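Local coordinates for protein enoyl-CoA hydratase/isomerase (Pseudomonas aeruginosa, PDB 3LAO) that probably catalyses the addition of water to the double bond of an enoyl-CoA thioester, as a homotrimer of the crotonase family, at residues A132-R137 and T188-P193; V109-G114 and E195-A200; G114-A119 and T136-L141; V155-A160 and L182-L187; D95-V100 and G120-L125. All coordinates share one frame; numbering follows the deposited sequence.

How the contacts relate
From the N terminus, contact 5 closes first, setting the loop 95-100 against helix 119-125. Contact 2 opens within that span, on strand 108-112, and closes far along the chain on helix 196-209, so the two cross. Contact 3 joins strands 115-117 and 137-139 of the small sheet; it also crosses contact 5 and lies within the span of contact 2, sharing Gly-114 with it. Contact 1 starts where contact 3 ends, at Thr-136 and Arg-137, and adds edge strand 189-191 to the large sheet, again within contact 2. Contact 4, innermost, lies between the two ends of contact 1 and packs helix 156-161 beside the turn after helix 178-183, at the subunit interface.

Contact 1: A132-R137 and T188-P193; sequences AARGTR and TEVVEP
Arg-134 reaches over the last strand of the large sheet to Val-190 and Glu-192. Its CB sits 3.7 Å from Val-191 O. With CG anti to the backbone N (chi1 178°) and bends at the next two torsions, the chain swings across strand 189-191. Arg-134 CD passes 4.1 Å from Glu-192 OE2, while NE and CZ come over Val-190 CG1. Arg-134 NH2 has Val-190 CG1 at 3.5 Å, a methyl lying over one guanidinium face near its rim. NH1 meets the carboxylate of Glu-192 at the edge of the group, forming a salt bridge with OE2 in which the two planes are turned 22° apart. With an N-H...O angle of 118°, the hydrogen bond within it is weak. Beneath this side chain runs a parallel pairing that adds the outermost strand of the large sheet of the crotonase fold. Ala-132 brackets Val-190, its N giving a hydrogen bond to Glu-189 O (3.2 Å) and its O taking one from Val-191 N (2.9 Å); Arg-134 N extends the ladder to Val-191 O at 2.7 Å. A type II turn from Ala-133 to Thr-136 then lifts the chain off the strand, with both N and OG1 of Thr-136 bonded to Ala-133 O. The straight backbone bonds fix the edge strand's register, whereas the ion pair sits at an exposed margin, where water would probably weaken it.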
# COMPACT_ATOMS: atom_id res chain seq x y z
N ALA B 132 -13.44 15.67 4.70
CA ALA B 132 -14.50 15.44 5.66
C ALA B 132 -14.55 16.51 6.76
O ALA B 132 -13.52 17.03 7.20
CB ALA B 132 -14.34 14.05 6.30
N ALA B 133 -15.77 16.81 7.18
CA ALA B 133 -16.03 17.68 8.33
C ALA B 133 -15.58 16.95 9.58
O ALA B 133 -15.81 15.75 9.72
CB ALA B 133 -17.54 17.97 8.41
N ARG B 134 -14.90 17.67 10.47
CA ARG B 134 -14.60 17.15 11.80
C ARG B 134 -15.88 16.60 12.42
O ARG B 134 -16.94 17.23 12.33
CB ARG B 134 -14.06 18.27 12.66
CG ARG B 134 -13.74 17.89 14.08
CD ARG B 134 -12.58 18.74 14.57
NE ARG B 134 -11.31 18.26 14.03
CZ ARG B 134 -10.51 18.96 13.22
NH1 ARG B 134 -10.83 20.20 12.85
NH2 ARG B 134 -9.37 18.42 12.79
N GLY B 135 -15.81 15.41 13.01
CA GLY B 135 -17.00 14.84 13.61
C GLY B 135 -17.87 14.01 12.67
O GLY B 135 -18.91 13.51 13.08
N THR B 136 -17.45 13.86 11.43
CA THR B 136 -18.16 12.97 10.54
C THR B 136 -17.95 11.55 11.08
O THR B 136 -16.89 11.24 11.61
CB THR B 136 -17.59 13.07 9.12
OG1 THR B 136 -17.81 14.40 8.62
CG2 THR B 136 -18.22 12.03 8.20
N ARG B 137 -18.95 10.70 10.93
CA ARG B 137 -18.91 9.37 11.52
C ARG B 137 -18.97 8.33 10.43
O ARG B 137 -19.76 8.42 9.54
CB ARG B 137 -20.13 9.13 12.40
CG ARG B 137 -20.25 10.01 13.63
CD ARG B 137 -21.74 10.00 14.08
NE ARG B 137 -22.11 8.86 14.95
CZ ARG B 137 -23.34 8.32 15.04
NH1 ARG B 137 -24.35 8.78 14.29
NH2 ARG B 137 -23.56 7.31 15.88
N THR B 188 -8.15 13.10 2.66
CA THR B 188 -7.02 13.91 2.30
C THR B 188 -6.88 14.92 3.39
O THR B 188 -5.77 15.27 3.79
CB THR B 188 -7.29 14.65 0.96
OG1 THR B 188 -7.89 13.76 0.01
CG2 THR B 188 -6.01 15.25 0.39
N GLU B 189 -8.02 15.38 3.90
CA GLU B 189 -8.01 16.47 4.87
C GLU B 189 -9.26 16.49 5.76
O GLU B 189 -10.36 16.16 5.32
CB GLU B 189 -7.89 17.82 4.15
CG GLU B 189 -7.47 18.96 5.08
CD GLU B 189 -7.25 20.27 4.32
OE1 GLU B 189 -6.76 20.23 3.18
OE2 GLU B 189 -7.56 21.35 4.87
N VAL B 190 -9.08 16.89 7.02
CA VAL B 190 -10.21 17.11 7.90
C VAL B 190 -10.38 18.58 8.19
O VAL B 190 -9.40 19.26 8.50
CB VAL B 190 -10.02 16.40 9.21
CG1 VAL B 190 -11.08 16.86 10.13
CG2 VAL B 190 -10.11 14.89 9.00
N VAL B 191 -11.62 19.08 8.05
CA VAL B 191 -11.89 20.53 8.21
C VAL B 191 -13.07 20.83 9.11
O VAL B 191 -13.88 19.94 9.41
CB VAL B 191 -12.08 21.27 6.87
CG1 VAL B 191 -10.84 21.13 6.00
CG2 VAL B 191 -13.32 20.76 6.12
N GLU B 192 -13.18 22.09 9.54
CA GLU B 192 -14.28 22.55 10.41
C GLU B 192 -15.63 22.34 9.74
O GLU B 192 -15.75 22.52 8.52
CB GLU B 192 -14.10 24.02 10.78
CG GLU B 192 -12.95 24.29 11.78
CD GLU B 192 -12.89 23.27 12.93
OE1 GLU B 192 -13.81 23.27 13.77
OE2 GLU B 192 -11.91 22.48 12.98
N PRO B 193 -16.65 21.94 10.53
CA PRO B 193 -17.95 21.58 9.95
C PRO B 193 -18.48 22.76 9.15
O PRO B 193 -18.37 23.88 9.63
CB PRO B 193 -18.84 21.30 11.18
CG PRO B 193 -17.92 21.13 12.32
CD PRO B 193 -16.68 21.95 12.00

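Contact 2: V109-G114 and E195-A200; sequences VVAVQG and EELARA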
# COMPACT_ATOMS: atom_id res chain seq x y z
N VAL B 109 -13.33 14.47 -6.77
CA VAL B 109 -13.03 14.96 -5.45
C VAL B 109 -14.34 14.79 -4.69
O VAL B 109 -15.41 15.02 -5.25
CB VAL B 109 -12.68 16.45 -5.49
CG1 VAL B 109 -12.76 17.05 -4.07
CG2 VAL B 109 -11.31 16.66 -6.10
N VAL B 110 -14.26 14.39 -3.43
CA VAL B 110 -15.47 14.20 -2.69
C VAL B 110 -15.44 14.92 -1.34
O VAL B 110 -14.42 14.89 -0.61
CB VAL B 110 -15.79 12.70 -2.50
CG1 VAL B 110 -14.72 12.00 -1.57
CG2 VAL B 110 -17.18 12.58 -1.93
N ALA B 111 -16.56 15.55 -1.00
CA ALA B 111 -16.77 16.19 0.31
C ALA B 111 -17.82 15.45 1.14
O ALA B 111 -18.93 15.23 0.66
CB ALA B 111 -17.20 17.66 0.11
N VAL B 112 -17.49 15.08 2.38
CA VAL B 112 -18.41 14.34 3.25
C VAL B 112 -18.59 14.96 4.64
O VAL B 112 -17.64 15.44 5.26
CB VAL B 112 -17.93 12.92 3.53
CG1 VAL B 112 -17.69 12.14 2.25
CG2 VAL B 112 -16.72 13.01 4.31
N GLN B 113 -19.81 14.84 5.16
CA GLN B 113 -20.16 15.38 6.46
C GLN B 113 -21.18 14.51 7.18
O GLN B 113 -22.01 13.83 6.55
CB GLN B 113 -20.79 16.77 6.30
CG GLN B 113 -22.28 16.74 5.92
CD GLN B 113 -22.52 16.56 4.42
OE1 GLN B 113 -21.87 15.73 3.76
NE2 GLN B 113 -23.50 17.31 3.88
N GLY B 114 -21.14 14.59 8.51
CA GLY B 114 -22.11 13.93 9.35
C GLY B 114 -22.00 12.42 9.43
O GLY B 114 -21.23 11.88 10.22
N GLU B 195 -17.20 23.58 6.16
CA GLU B 195 -16.12 24.00 5.28
C GLU B 195 -15.72 22.91 4.30
O GLU B 195 -14.82 23.11 3.49
CB GLU B 195 -14.89 24.42 6.09
CG GLU B 195 -14.94 25.84 6.59
CD GLU B 195 -15.43 26.79 5.50
OE1 GLU B 195 -16.55 27.34 5.68
OE2 GLU B 195 -14.72 26.97 4.47
N GLU B 196 -16.37 21.76 4.36
CA GLU B 196 -15.87 20.65 3.58
C GLU B 196 -16.06 20.88 2.07
O GLU B 196 -15.22 20.50 1.26
CB GLU B 196 -16.38 19.28 4.07
CG GLU B 196 -17.88 19.04 3.87
CD GLU B 196 -18.79 19.83 4.86
OE1 GLU B 196 -18.29 20.43 5.86
OE2 GLU B 196 -20.03 19.83 4.62
N LEU B 197 -17.15 21.52 1.68
CA LEU B 197 -17.37 21.67 0.25
C LEU B 197 -16.50 22.78 -0.28
O LEU B 197 -15.93 22.65 -1.37
CB LEU B 197 -18.83 21.92 -0.08
CG LEU B 197 -19.12 22.10 -1.58
CD1 LEU B 197 -18.67 20.94 -2.49
CD2 LEU B 197 -20.59 22.39 -1.74
N ALA B 198 -16.34 23.87 0.48
CA ALA B 198 -15.48 24.96 0.02
C ALA B 198 -14.07 24.45 -0.21
O ALA B 198 -13.37 24.86 -1.16
CB ALA B 198 -15.46 26.08 0.99
N ARG B 199 -13.65 23.55 0.66
CA ARG B 199 -12.31 23.00 0.62
C ARG B 199 -12.16 22.01 -0.53
O ARG B 199 -11.21 22.09 -1.30
CB ARG B 199 -12.00 22.32 1.93
CG ARG B 199 -10.55 21.99 2.05
CD ARG B 199 -9.71 23.24 1.80
NE ARG B 199 -8.33 22.85 1.56
CZ ARG B 199 -7.30 23.68 1.59
NH1 ARG B 199 -7.49 24.97 1.88
NH2 ARG B 199 -6.07 23.22 1.34
N ALA B 200 -13.12 21.09 -0.66
CA ALA B 200 -13.15 20.21 -1.81
C ALA B 200 -13.07 20.98 -3.14
O ALA B 200 -12.33 20.60 -4.05
CB ALA B 200 -14.42 19.29 -1.77
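Helix-on-sheet packing in the core of the crotonase fold sets Val-109, Ala-111 and Gln-113 of the large sheet against Glu-196 and Ala-200 in the first turns of helix 196-209. Strand 108-112 is an inner strand, paired with 59-64 and 129-133, and the short helical segment runs almost antiparallel to it, at 168°, with the axes 7.6 Å apart at their closest. The two alanines that meet here fit so near an approach. Ala-111 CB stands 3.7 Å from Ala-200 CB and 3.6 Å from Glu-196 O. Two residues earlier in the strand, Val-109 puts CG1 3.6 Å from Ala-200 CB; that methyl lies anti to the backbone N (chi1 164°). Leu-197 brushes Ala-111 with CD1 but turns mainly to Val-61 and Phe-63 of strand 59-64. Toward the far end of the strand, the contact becomes partly polar. The first torsion of Glu-196 (chi1 68°) lays CG 3.9 Å from Val-112 O, and the bend at the second takes the carboxylate to Gln-113, where the two side chains cross at about a right angle. Glu-196 OE1 accepts a weak hydrogen bond from Gly-194 N. The Gln-113 amide turns elsewhere, its NE2 hydrogen-bonded to the carbonyls of Ala-64 and Gly-66, which probably holds the amide's rotation. What Gln-113 offers to the helix is thus its aliphatic part, with CB 3.6 Å from Glu-196 OE2.

Contact 3: G114-A119 and T136-L141; sequences GTCWTA and TRFAHL
Two parallel strands of the small sheet, 115-117 and 137-139, pair here, the first of which leads into helix 119-125, whose first turn in the crotonase family usually borders the oxyanion hole. The ladder runs from Arg-137 N to Gly-114 O (2.7 Å), through a weak bond from Cys-116 N to Arg-137 O, to a straight one from Thr-118 N to Ala-139 O (2.9 Å). At its start, Gly-114 N adds a weak bond to Thr-136 OG1. Trp-117, with CG beside its own backbone N (chi1 -69°), lays its indole across the neighbouring strand. The edge at Trp-117 CZ3 meets the Phe-138 to Ala-139 peptide, 3.1 Å from Ala-139 N, while Ala-139 CB lies out of the plane, 3.5 Å from CZ3. Over one face of the five-membered ring sits Leu-141 CD1, 3.9 Å from the centroid and 9° off the normal, a CH-pi contact; Thr-115 CG2 lies over the opposite face. Trp-117 CZ2 points at one face of the Arg-137 guanidinium, 3.9 Å from NH1, with the planes 71° apart, so not stacked. On the other side of the sheet, Cys-116 SG lies 4.6 Å from the Phe-138 ring centroid in an oblique sulfur-aromatic contact. Phe-138 packs on Ile-121 and Met-124 of helix 119-125 and on Phe-176 of strand 175-177, whose Glu-175 forms a salt bridge with Arg-137.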
# COMPACT_ATOMS: atom_id res chain seq x y z
N GLY B 114 -21.14 14.59 8.51
CA GLY B 114 -22.11 13.93 9.35
C GLY B 114 -22.00 12.42 9.43
O GLY B 114 -21.23 11.88 10.22
N THR B 115 -22.82 11.75 8.63
CA THR B 115 -22.99 10.31 8.66
C THR B 115 -22.52 9.71 7.35
O THR B 115 -22.83 10.21 6.29
CB THR B 115 -24.46 9.96 8.88
OG1 THR B 115 -24.70 9.75 10.27
CG2 THR B 115 -24.83 8.71 8.14
N CYS B 116 -21.76 8.61 7.45
CA CYS B 116 -21.15 8.00 6.27
C CYS B 116 -21.14 6.48 6.39
O CYS B 116 -20.09 5.87 6.58
CB CYS B 116 -19.73 8.53 6.07
SG CYS B 116 -19.07 8.27 4.41
N TRP B 117 -22.32 5.87 6.28
CA TRP B 117 -22.47 4.45 6.56
C TRP B 117 -22.08 3.60 5.35
O TRP B 117 -22.31 3.99 4.21
CB TRP B 117 -23.91 4.14 6.97
CG TRP B 117 -24.29 4.70 8.31
CD1 TRP B 117 -25.55 4.97 8.76
CD2 TRP B 117 -23.40 5.07 9.37
NE1 TRP B 117 -25.50 5.47 10.03
CE2 TRP B 117 -24.19 5.55 10.43
CE3 TRP B 117 -22.01 5.04 9.52
CZ2 TRP B 117 -23.64 5.99 11.63
CZ3 TRP B 117 -21.46 5.48 10.71
CH2 TRP B 117 -22.27 5.95 11.75
N THR B 118 -21.48 2.45 5.62
CA THR B 118 -21.42 1.37 4.64
C THR B 118 -21.02 1.90 3.27
O THR B 118 -19.83 2.01 2.95
CB THR B 118 -22.77 0.64 4.52
OG1 THR B 118 -23.63 1.05 5.59
CG2 THR B 118 -22.56 -0.87 4.59
N ALA B 119 -22.01 2.23 2.45
CA ALA B 119 -21.80 2.43 1.02
C ALA B 119 -21.09 3.76 0.76
O ALA B 119 -20.54 3.98 -0.32
CB ALA B 119 -23.12 2.38 0.27
N THR B 136 -17.45 13.86 11.43
CA THR B 136 -18.16 12.97 10.54
C THR B 136 -17.95 11.55 11.08
O THR B 136 -16.89 11.24 11.61
CB THR B 136 -17.59 13.07 9.12
OG1 THR B 136 -17.81 14.40 8.62
CG2 THR B 136 -18.22 12.03 8.20
N ARG B 137 -18.95 10.70 10.93
CA ARG B 137 -18.91 9.37 11.52
C ARG B 137 -18.97 8.33 10.43
O ARG B 137 -19.76 8.42 9.54
CB ARG B 137 -20.13 9.13 12.40
CG ARG B 137 -20.25 10.01 13.63
CD ARG B 137 -21.74 10.00 14.08
NE ARG B 137 -22.11 8.86 14.95
CZ ARG B 137 -23.34 8.32 15.04
NH1 ARG B 137 -24.35 8.78 14.29
NH2 ARG B 137 -23.56 7.31 15.88
N PHE B 138 -18.18 7.29 10.58
CA PHE B 138 -18.07 6.28 9.57
C PHE B 138 -18.29 4.96 10.24
O PHE B 138 -17.80 4.73 11.37
CB PHE B 138 -16.63 6.28 9.02
CG PHE B 138 -16.24 7.55 8.31
CD1 PHE B 138 -15.58 8.57 8.99
CD2 PHE B 138 -16.53 7.74 6.96
CE1 PHE B 138 -15.21 9.77 8.32
CE2 PHE B 138 -16.17 8.94 6.25
CZ PHE B 138 -15.50 9.94 6.92
N ALA B 139 -18.95 4.05 9.55
CA ALA B 139 -18.87 2.69 10.02
C ALA B 139 -19.24 1.71 8.94
O ALA B 139 -20.03 2.01 8.07
CB ALA B 139 -19.75 2.50 11.32
N HIS B 140 -18.63 0.54 9.00
CA HIS B 140 -18.97 -0.58 8.16
C HIS B 140 -19.97 -1.53 8.83
O HIS B 140 -19.62 -2.64 9.23
CB HIS B 140 -17.71 -1.34 7.81
CG HIS B 140 -17.37 -1.27 6.36
ND1 HIS B 140 -16.45 -0.37 5.87
CD2 HIS B 140 -17.85 -1.95 5.30
CE1 HIS B 140 -16.37 -0.51 4.56
NE2 HIS B 140 -17.21 -1.46 4.19
N LEU B 141 -21.21 -1.08 8.94
CA LEU B 141 -22.24 -1.77 9.70
C LEU B 141 -22.72 -3.08 9.09
O LEU B 141 -23.42 -3.84 9.74
CB LEU B 141 -23.43 -0.84 9.93
CG LEU B 141 -23.12 0.52 10.53
CD1 LEU B 141 -24.34 1.40 10.49
CD2 LEU B 141 -22.62 0.39 11.96

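Contact 4: V155-A160 and L182-L187; sequences VRFPRA and LRMRLL
Ala-160 O receives two bonds from one guanidinium: Arg-185 NH2 at 3.0 Å and NE at 3.1 Å, both bent and weak. Beside this fork, Leu-186 supplies the apolar part. Its CD2 presses on Ala-160 CB at 3.5 Å and on Phe-157 CD1 at 3.9 Å, while CD1 lies 3.9 Å from Phe-157 CE1, so the two methyls lie along one side of the ring, from CD1 to CZ. Selenomethionine Met-184 brings CE to the ring edge, 4.2 Å from Phe-157 CZ. Phe-157 extends to meet them because its CG is anti to the backbone N (chi1 -157°). Behind the first shell, a Schellman motif ends helix 178-183; positive phi at Arg-185 (70°) turns its side chain to the helix end at Ala-160. The same pattern links the trimer: Ala-160 O also accepts from Arg-185 NH1 of the third subunit, and Arg-185 NH1 bonds to Ala-160 O of the second. Arginines of different subunits thus converge on carbonyl oxygens, which probably offset part of their mutual charge. Around this, helix 163-170 covers Phe-157, Phe-176 of strand 175-177 touches Phe-157, Met-184 and Leu-186, and Leu-186 reaches Met-124 and Leu-125 of helix 119-125.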
# COMPACT_ATOMS: atom_id res chain seq x y z
N VAL B 155 -10.97 -3.74 -1.45
CA VAL B 155 -9.54 -3.76 -1.22
C VAL B 155 -8.99 -2.36 -0.97
O VAL B 155 -7.86 -2.22 -0.46
CB VAL B 155 -8.86 -4.27 -2.46
CG1 VAL B 155 -7.73 -5.23 -2.06
CG2 VAL B 155 -9.90 -4.94 -3.32
N ARG B 156 -9.77 -1.35 -1.33
CA ARG B 156 -9.34 0.03 -1.20
C ARG B 156 -9.07 0.36 0.26
O ARG B 156 -8.05 0.97 0.60
CB ARG B 156 -10.35 1.00 -1.83
CG ARG B 156 -10.59 0.65 -3.29
CD ARG B 156 -10.82 1.86 -4.19
NE ARG B 156 -11.07 1.42 -5.56
CZ ARG B 156 -12.26 1.34 -6.16
NH1 ARG B 156 -13.38 1.72 -5.51
NH2 ARG B 156 -12.32 0.88 -7.41
N PHE B 157 -9.97 -0.08 1.13
CA PHE B 157 -9.80 0.15 2.56
C PHE B 157 -8.42 -0.40 3.05
O PHE B 157 -7.61 0.36 3.61
CB PHE B 157 -10.99 -0.44 3.30
CG PHE B 157 -11.24 0.17 4.65
CD1 PHE B 157 -10.19 0.68 5.40
CD2 PHE B 157 -12.51 0.20 5.19
CE1 PHE B 157 -10.40 1.21 6.65
CE2 PHE B 157 -12.73 0.73 6.44
CZ PHE B 157 -11.67 1.23 7.18
N PRO B 158 -8.12 -1.70 2.80
CA PRO B 158 -6.81 -2.21 3.25
C PRO B 158 -5.63 -1.54 2.56
O PRO B 158 -4.62 -1.35 3.22
CB PRO B 158 -6.85 -3.70 2.90
CG PRO B 158 -8.32 -4.04 2.74
CD PRO B 158 -9.06 -2.79 2.41
N ARG B 159 -5.75 -1.21 1.26
CA ARG B 159 -4.72 -0.43 0.55
C ARG B 159 -4.46 0.89 1.23
O ARG B 159 -3.31 1.22 1.48
CB ARG B 159 -5.09 -0.19 -0.92
CG ARG B 159 -5.21 -1.45 -1.74
CD ARG B 159 -3.97 -2.33 -1.56
NE ARG B 159 -4.09 -3.59 -2.29
CZ ARG B 159 -3.92 -4.79 -1.74
NH1 ARG B 159 -4.06 -5.86 -2.50
NH2 ARG B 159 -3.61 -4.92 -0.45
N ALA B 160 -5.52 1.63 1.57
CA ALA B 160 -5.30 2.87 2.29
C ALA B 160 -4.78 2.61 3.70
O ALA B 160 -3.70 3.10 4.07
CB ALA B 160 -6.54 3.71 2.34
N LEU B 182 -8.56 10.02 8.76
CA LEU B 182 -7.35 10.69 8.29
C LEU B 182 -6.09 9.92 8.68
O LEU B 182 -5.16 9.78 7.88
CB LEU B 182 -7.27 12.10 8.86
CG LEU B 182 -6.09 12.98 8.42
CD1 LEU B 182 -6.20 13.36 6.93
CD2 LEU B 182 -5.99 14.25 9.29
N ARG B 183 -6.08 9.39 9.90
CA ARG B 183 -4.90 8.68 10.40
C ARG B 183 -4.64 7.43 9.57
O ARG B 183 -3.54 6.97 9.48
CB ARG B 183 -5.12 8.29 11.88
CG ARG B 183 -3.91 7.66 12.56
CD ARG B 183 -4.23 6.96 13.91
NE ARG B 183 -5.20 5.86 13.80
CZ ARG B 183 -4.90 4.59 13.48
NH1 ARG B 183 -3.63 4.28 13.22
NH2 ARG B 183 -5.85 3.65 13.39
N MSE B 184 -5.70 6.88 9.00
CA MSE B 184 -5.62 5.68 8.22
C MSE B 184 -5.53 6.01 6.74
O MSE B 184 -5.57 5.09 5.92
CB MSE B 184 -6.88 4.82 8.47
CG MSE B 184 -7.01 4.22 9.87
SE MSE B 184 -8.50 2.89 10.08
CE MSE B 184 -10.01 4.10 9.70
N ARG B 185 -5.45 7.30 6.40
CA ARG B 185 -5.26 7.73 5.00
C ARG B 185 -6.46 7.50 4.09
O ARG B 185 -6.32 7.22 2.90
CB ARG B 185 -4.02 7.05 4.41
CG ARG B 185 -2.75 7.58 5.04
CD ARG B 185 -1.52 6.78 4.60
NE ARG B 185 -1.84 5.61 3.77
CZ ARG B 185 -0.92 4.88 3.13
NH1 ARG B 185 0.38 5.20 3.23
NH2 ARG B 185 -1.28 3.82 2.38
N LEU B 186 -7.66 7.58 4.65
CA LEU B 186 -8.86 7.51 3.83
C LEU B 186 -9.29 8.91 3.38
O LEU B 186 -10.02 9.07 2.42
CB LEU B 186 -9.99 6.79 4.58
CG LEU B 186 -9.67 5.48 5.31
CD1 LEU B 186 -10.85 5.07 6.15
CD2 LEU B 186 -9.31 4.35 4.39
N LEU B 187 -8.81 9.93 4.07
CA LEU B 187 -9.22 11.30 3.78
C LEU B 187 -7.99 12.00 3.38
O LEU B 187 -6.91 11.57 3.75
CB LEU B 187 -9.69 12.00 5.05
CG LEU B 187 -10.98 11.33 5.47
CD1 LEU B 187 -11.54 11.93 6.74
CD2 LEU B 187 -11.91 11.53 4.31

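Contact 5: D95-V100 and G120-L125; sequences DPWGVV and GIELML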
# COMPACT_ATOMS: atom_id res chain seq x y z
N ASP B 95 -20.24 3.43 -12.94
CA ASP B 95 -20.37 2.99 -11.56
C ASP B 95 -19.61 3.92 -10.60
O ASP B 95 -18.39 4.05 -10.68
CB ASP B 95 -19.84 1.56 -11.44
CG ASP B 95 -19.99 0.99 -10.05
OD1 ASP B 95 -20.47 1.72 -9.17
OD2 ASP B 95 -19.63 -0.19 -9.83
N PRO B 96 -20.35 4.63 -9.72
CA PRO B 96 -19.76 5.47 -8.69
C PRO B 96 -18.78 4.70 -7.83
O PRO B 96 -17.74 5.23 -7.46
CB PRO B 96 -20.97 5.87 -7.84
CG PRO B 96 -22.07 5.93 -8.87
CD PRO B 96 -21.82 4.74 -9.74
N TRP B 97 -19.12 3.47 -7.49
CA TRP B 97 -18.25 2.62 -6.72
C TRP B 97 -17.02 2.09 -7.45
O TRP B 97 -16.20 1.42 -6.85
CB TRP B 97 -19.08 1.51 -6.10
CG TRP B 97 -19.81 2.11 -4.92
CD1 TRP B 97 -19.37 2.18 -3.65
CD2 TRP B 97 -21.05 2.82 -4.95
NE1 TRP B 97 -20.26 2.85 -2.86
CE2 TRP B 97 -21.31 3.25 -3.64
CE3 TRP B 97 -21.97 3.12 -5.96
CZ2 TRP B 97 -22.46 3.96 -3.30
CZ3 TRP B 97 -23.10 3.83 -5.63
CH2 TRP B 97 -23.34 4.25 -4.31
N GLY B 98 -16.90 2.42 -8.72
CA GLY B 98 -15.81 1.95 -9.56
C GLY B 98 -15.55 0.46 -9.61
O GLY B 98 -14.41 0.03 -9.74
N VAL B 99 -16.59 -0.36 -9.50
CA VAL B 99 -16.38 -1.80 -9.48
C VAL B 99 -16.72 -2.43 -10.82
O VAL B 99 -16.05 -3.36 -11.27
CB VAL B 99 -17.16 -2.44 -8.31
CG1 VAL B 99 -17.28 -3.93 -8.47
CG2 VAL B 99 -16.49 -2.10 -6.99
N VAL B 100 -17.73 -1.88 -11.48
CA VAL B 100 -18.21 -2.32 -12.77
C VAL B 100 -17.77 -1.42 -13.95
O VAL B 100 -17.91 -0.19 -13.91
CB VAL B 100 -19.75 -2.27 -12.72
CG1 VAL B 100 -20.37 -2.25 -14.11
CG2 VAL B 100 -20.23 -3.42 -11.90
N GLY B 120 -21.09 4.64 1.76
CA GLY B 120 -20.50 5.95 1.62
C GLY B 120 -18.99 5.93 1.77
O GLY B 120 -18.28 6.63 1.05
N ILE B 121 -18.51 5.14 2.72
CA ILE B 121 -17.09 4.85 2.83
C ILE B 121 -16.50 4.45 1.48
O ILE B 121 -15.56 5.08 0.99
CB ILE B 121 -16.81 3.73 3.85
CG1 ILE B 121 -17.23 4.18 5.25
CG2 ILE B 121 -15.34 3.34 3.82
CD1 ILE B 121 -17.06 3.10 6.30
N GLU B 122 -17.06 3.40 0.88
CA GLU B 122 -16.53 2.86 -0.37
C GLU B 122 -16.65 3.89 -1.46
O GLU B 122 -15.82 3.98 -2.35
CB GLU B 122 -17.27 1.58 -0.76
CG GLU B 122 -16.32 0.37 -1.01
CD GLU B 122 -15.72 0.36 -2.46
OE1 GLU B 122 -14.62 0.94 -2.67
OE2 GLU B 122 -16.34 -0.25 -3.38
N LEU B 123 -17.69 4.71 -1.38
CA LEU B 123 -17.92 5.71 -2.39
C LEU B 123 -16.80 6.73 -2.25
O LEU B 123 -16.21 7.18 -3.23
CB LEU B 123 -19.27 6.35 -2.14
CG LEU B 123 -19.86 7.27 -3.19
CD1 LEU B 123 -19.88 6.57 -4.54
CD2 LEU B 123 -21.26 7.66 -2.73
N MSE B 124 -16.48 7.05 -1.00
CA MSE B 124 -15.42 7.99 -0.72
C MSE B 124 -14.04 7.51 -1.15
O MSE B 124 -13.21 8.31 -1.60
CB MSE B 124 -15.41 8.27 0.77
CG MSE B 124 -14.55 9.41 1.14
SE MSE B 124 -14.51 9.56 3.06
CE MSE B 124 -13.52 7.94 3.49
N LEU B 125 -13.77 6.22 -1.04
CA LEU B 125 -12.43 5.70 -1.37
C LEU B 125 -12.23 5.52 -2.87
O LEU B 125 -11.16 5.15 -3.31
CB LEU B 125 -12.17 4.37 -0.69
CG LEU B 125 -12.20 4.36 0.83
CD1 LEU B 125 -12.22 2.92 1.36
CD2 LEU B 125 -11.00 5.15 1.33
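Trp-97 and Leu-123 meet because each first torsion sends its group to the other: the indole CG lies anti to its carbonyl carbon (chi1 -77°), and Leu-123 CG lies opposite its own backbone N (chi1 -170°). Leu-123 CD1 thereby sits above the six-membered ring, 3.8 Å from the centroid and 14° off the normal, a CH-pi contact. The same methyl touches Pro-96 CB at 3.5 Å, in the corner that proline and indole form. The rim of the five-membered ring faces the helix backbone: Trp-97 CD1 is 3.6 Å from Glu-122 CB, which lies near the ring plane, and NE1 hydrogen-bonds to Ala-119 O, pinning the ring's rotation. Asp-95 shapes the loop: a type I turn runs from it to Gly-98, and Asp-95 OD2 takes bonds from Val-99 N at 3.1 Å, from above the carboxylate plane, and from Val-100 N at 3.0 Å, on the anti side. OD1 adds a weak one from Trp-97 N. Glu-122, poorly ordered, touches Val-99 loosely, while its OE1 forms a salt bridge with Arg-156 NH1. Arg-156 also binds the carbonyls of Trp-97 and Gly-98, tying helix 156-161 to both sides. This indole-on-helix contact seats the loop before strand 108-112 in the interior of the crotonase fold, backed by Leu-41, Leu-44 and Ala-45 of helix 38-53, while Leu-125 of helix 119-125 packs on Phe-157 of helix 156-161.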